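Local structure of chlorella virus DNA ligase-adenylate (Chlorella virus, 1FVI) at residues Leu22-Ile27 with Lys106-Arg111. The protein probably joins nicked DNA strands as an ATP-dependent DNA ligase, working through a covalent enzyme-adenylate intermediate and a divalent metal cation. The protein carries 1 engineered substitution. Numbering follows the deposited sequence.
With AMP (adenosine monophosphate), chain C.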
loop_
_atom_site.group_PDB
_atom_site.type_symbol
_atom_site.label_atom_id
_atom_site.label_comp_id
_atom_site.label_asym_id
_atom_site.label_seq_id
_atom_site.Cartn_x
_atom_site.Cartn_y
_atom_site.Cartn_z
ATOM N N LEU A 22 -4.742 -4.223 14.025
ATOM C CA LEU A 22 -4.496 -4.866 12.740
ATOM C C LEU A 22 -4.198 -3.869 11.617
ATOM O O LEU A 22 -5.068 -3.114 11.188
ATOM C CB LEU A 22 -5.693 -5.752 12.377
ATOM C CG LEU A 22 -5.932 -6.892 13.379
ATOM C CD1 LEU A 22 -7.243 -7.622 13.072
ATOM C CD2 LEU A 22 -4.758 -7.864 13.332
ATOM N N ALA A 23 -2.984 -3.925 11.080
ATOM C CA ALA A 23 -2.591 -2.970 10.048
ATOM C C ALA A 23 -2.429 -3.491 8.629
ATOM O O ALA A 23 -2.141 -4.662 8.408
ATOM C CB ALA A 23 -1.311 -2.237 10.487
ATOM N N THR A 24 -2.650 -2.601 7.667
ATOM C CA THR A 24 -2.491 -2.914 6.254
ATOM C C THR A 24 -1.866 -1.674 5.618
ATOM O O THR A 24 -1.773 -0.623 6.262
ATOM C CB THR A 24 -3.840 -3.276 5.541
ATOM O OG1 THR A 24 -4.818 -2.261 5.792
ATOM C CG2 THR A 24 -4.359 -4.662 5.988
ATOM N N PRO A 25 -1.350 -1.802 4.381
ATOM C CA PRO A 25 -0.732 -0.658 3.707
ATOM C C PRO A 25 -1.722 0.311 3.093
ATOM O O PRO A 25 -2.750 -0.093 2.543
ATOM C CB PRO A 25 0.123 -1.320 2.636
ATOM C CG PRO A 25 -0.680 -2.511 2.273
ATOM C CD PRO A 25 -1.117 -3.041 3.620
ATOM N N LYS A 26 -1.430 1.600 3.236
ATOM C CA LYS A 26 -2.276 2.633 2.658
ATOM C C LYS A 26 -1.999 2.635 1.139
ATOM O O LYS A 26 -0.913 3.000 0.682
ATOM C CB LYS A 26 -1.957 3.995 3.284
ATOM C CG LYS A 26 -2.946 5.132 2.991
ATOM C CD LYS A 26 -2.535 6.368 3.782
ATOM C CE LYS A 26 -3.582 7.489 3.778
ATOM N NZ LYS A 26 -3.862 8.089 2.432
ATOM N N ILE A 27 -2.974 2.159 0.371
ATOM C CA ILE A 27 -2.853 2.093 -1.081
ATOM C C ILE A 27 -3.370 3.355 -1.800
ATOM O O ILE A 27 -4.440 3.912 -1.471
ATOM C CB ILE A 27 -3.606 0.836 -1.640
ATOM C CG1 ILE A 27 -3.054 -0.432 -1.003
ATOM C CG2 ILE A 27 -3.506 0.756 -3.166
ATOM C CD1 ILE A 27 -4.072 -1.519 -0.895
ATOM N N LYS A 106 -20.453 -8.219 11.699
ATOM C CA LYS A 106 -19.460 -9.263 11.939
ATOM C C LYS A 106 -18.110 -8.557 12.155
ATOM O O LYS A 106 -17.774 -7.624 11.429
ATOM C CB LYS A 106 -19.368 -10.213 10.741
ATOM C CG LYS A 106 -18.197 -11.189 10.830
ATOM C CD LYS A 106 -18.004 -12.008 9.562
ATOM C CE LYS A 106 -19.060 -13.088 9.405
ATOM N NZ LYS A 106 -18.434 -14.440 9.326
ATOM N N LYS A 107 -17.365 -8.969 13.179
ATOM C CA LYS A 107 -16.064 -8.360 13.496
ATOM C C LYS A 107 -15.055 -8.425 12.356
ATOM O O LYS A 107 -14.952 -9.439 11.667
ATOM C CB LYS A 107 -15.462 -9.006 14.746
ATOM C CG LYS A 107 -16.368 -8.914 15.969
ATOM C CD LYS A 107 -15.681 -9.360 17.253
ATOM C CE LYS A 107 -15.285 -10.824 17.193
ATOM N NZ LYS A 107 -14.450 -11.216 18.362
ATOM N N TYR A 108 -14.291 -7.346 12.193
ATOM C CA TYR A 108 -13.272 -7.245 11.148
ATOM C C TYR A 108 -12.374 -8.480 10.980
ATOM O O TYR A 108 -12.196 -8.954 9.852
ATOM C CB TYR A 108 -12.418 -5.985 11.341
ATOM C CG TYR A 108 -11.217 -5.916 10.419
ATOM C CD1 TYR A 108 -11.370 -5.985 9.030
ATOM C CD2 TYR A 108 -9.925 -5.804 10.940
ATOM C CE1 TYR A 108 -10.255 -5.942 8.184
ATOM C CE2 TYR A 108 -8.810 -5.761 10.109
ATOM C CZ TYR A 108 -8.980 -5.826 8.734
ATOM O OH TYR A 108 -7.885 -5.737 7.907
ATOM N N ILE A 109 -11.802 -8.993 12.072
ATOM C CA ILE A 109 -10.950 -10.181 11.976
ATOM C C ILE A 109 -11.702 -11.341 11.328
ATOM O O ILE A 109 -11.110 -12.163 10.625
ATOM C CB ILE A 109 -10.495 -10.719 13.362
ATOM C CG1 ILE A 109 -11.547 -10.437 14.438
ATOM C CG2 ILE A 109 -9.108 -10.267 13.697
ATOM C CD1 ILE A 109 -11.317 -11.224 15.707
ATOM N N ASP A 110 -12.993 -11.433 11.641
ATOM C CA ASP A 110 -13.850 -12.492 11.139
ATOM C C ASP A 110 -14.169 -12.362 9.655
ATOM O O ASP A 110 -14.234 -13.363 8.934
ATOM C CB ASP A 110 -15.118 -12.547 11.984
ATOM C CG ASP A 110 -14.842 -13.006 13.411
ATOM O OD1 ASP A 110 -13.831 -13.706 13.618
ATOM O OD2 ASP A 110 -15.624 -12.679 14.324
ATOM N N ARG A 111 -14.393 -11.134 9.198
ATOM C CA ARG A 111 -14.661 -10.897 7.781
ATOM C C ARG A 111 -13.384 -11.233 7.000
ATOM O O ARG A 111 -13.450 -11.750 5.898
ATOM C CB ARG A 111 -15.089 -9.440 7.535
ATOM C CG ARG A 111 -16.344 -9.023 8.327
ATOM C CD ARG A 111 -16.983 -7.735 7.813
ATOM N NE ARG A 111 -16.058 -6.608 7.737
ATOM C CZ ARG A 111 -15.792 -5.769 8.735
ATOM N NH1 ARG A 111 -16.382 -5.911 9.913
ATOM N NH2 ARG A 111 -14.917 -4.789 8.558
HETATM P P AMP C . -5.073 8.864 2.116
HETATM O O1P AMP C . -5.375 10.042 2.927
HETATM O O3P AMP C . -5.208 9.501 0.671
HETATM O "O5'" AMP C . -6.231 7.902 2.146
HETATM C "C5'" AMP C . -6.228 6.686 1.249
HETATM C "C4'" AMP C . -7.618 6.241 0.853
HETATM O "O4'" AMP C . -7.486 4.896 0.385
HETATM C "C3'" AMP C . -8.624 6.207 2.027
HETATM O "O3'" AMP C . -9.945 6.623 1.682
HETATM C "C2'" AMP C . -8.699 4.770 2.414
HETATM O "O2'" AMP C . -9.997 4.460 2.905
HETATM C "C1'" AMP C . -8.266 4.007 1.149
HETATM N N9 AMP C . -7.448 2.859 1.489
HETATM C C8 AMP C . -6.228 2.581 0.916
HETATM N N7 AMP C . -5.724 1.491 1.421
HETATM C C5 AMP C . -6.623 1.011 2.363
HETATM C C6 AMP C . -6.628 -0.104 3.214
HETATM N N6 AMP C . -5.615 -1.001 3.250
HETATM N N1 AMP C . -7.704 -0.242 4.010
HETATM C C2 AMP C . -8.682 0.635 3.970
HETATM N N3 AMP C . -8.811 1.732 3.219
HETATM C C4 AMP C . -7.733 1.901 2.399
#
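L22 lays its CD1 methyl obliquely against the ring of Y108, 3.8 Å from CE2, while its CB lies in the ring plane at the same CE2 edge. With CG of L22 anti to the carbonyl carbon (chi1 -62°) and the branch extended, CD1 comes up against both Y108 and I109. Its 3.3 Å approach to CG2 of I109, the two side chains crossing at about a right angle, is doubtful as evidence of tight packing, because the exposed I109 has a chi1 away from any staggered position. Y108 reaches the strand because its CG is anti to the backbone N (chi1 172°); further along, its OH comes only loosely near CG2 of T24. No hydrogen bond joins the segments, and together they bury a modest 164 Å², so the contact is apolar packing of strand 21-25 against the first turn of helix 108-121, with K107 at the N-cap position. In the adenylation domain of this nucleotidyltransferase, that strand runs into the motif holding the nucleotidyl lysine, K26, whose NZ is bonded to the AMP phosphorus at 1.5 Å. T24 lies at both sites: CG2 is near Y108 OH, and OG1 accepts from adenine N6 at 2.9 Å. N6 also donates to P25 O, and I27 N donates to N7 almost straight (167°), so three bonds read the edge of the base. At the helix start, one face of the R111 guanidinium carries CA of Y108, 3.5 Å off the plane and displaced toward the rim, and its NH1 grips K106 O at 2.7 Å; NH2 of R111 forms a salt bridge with D98.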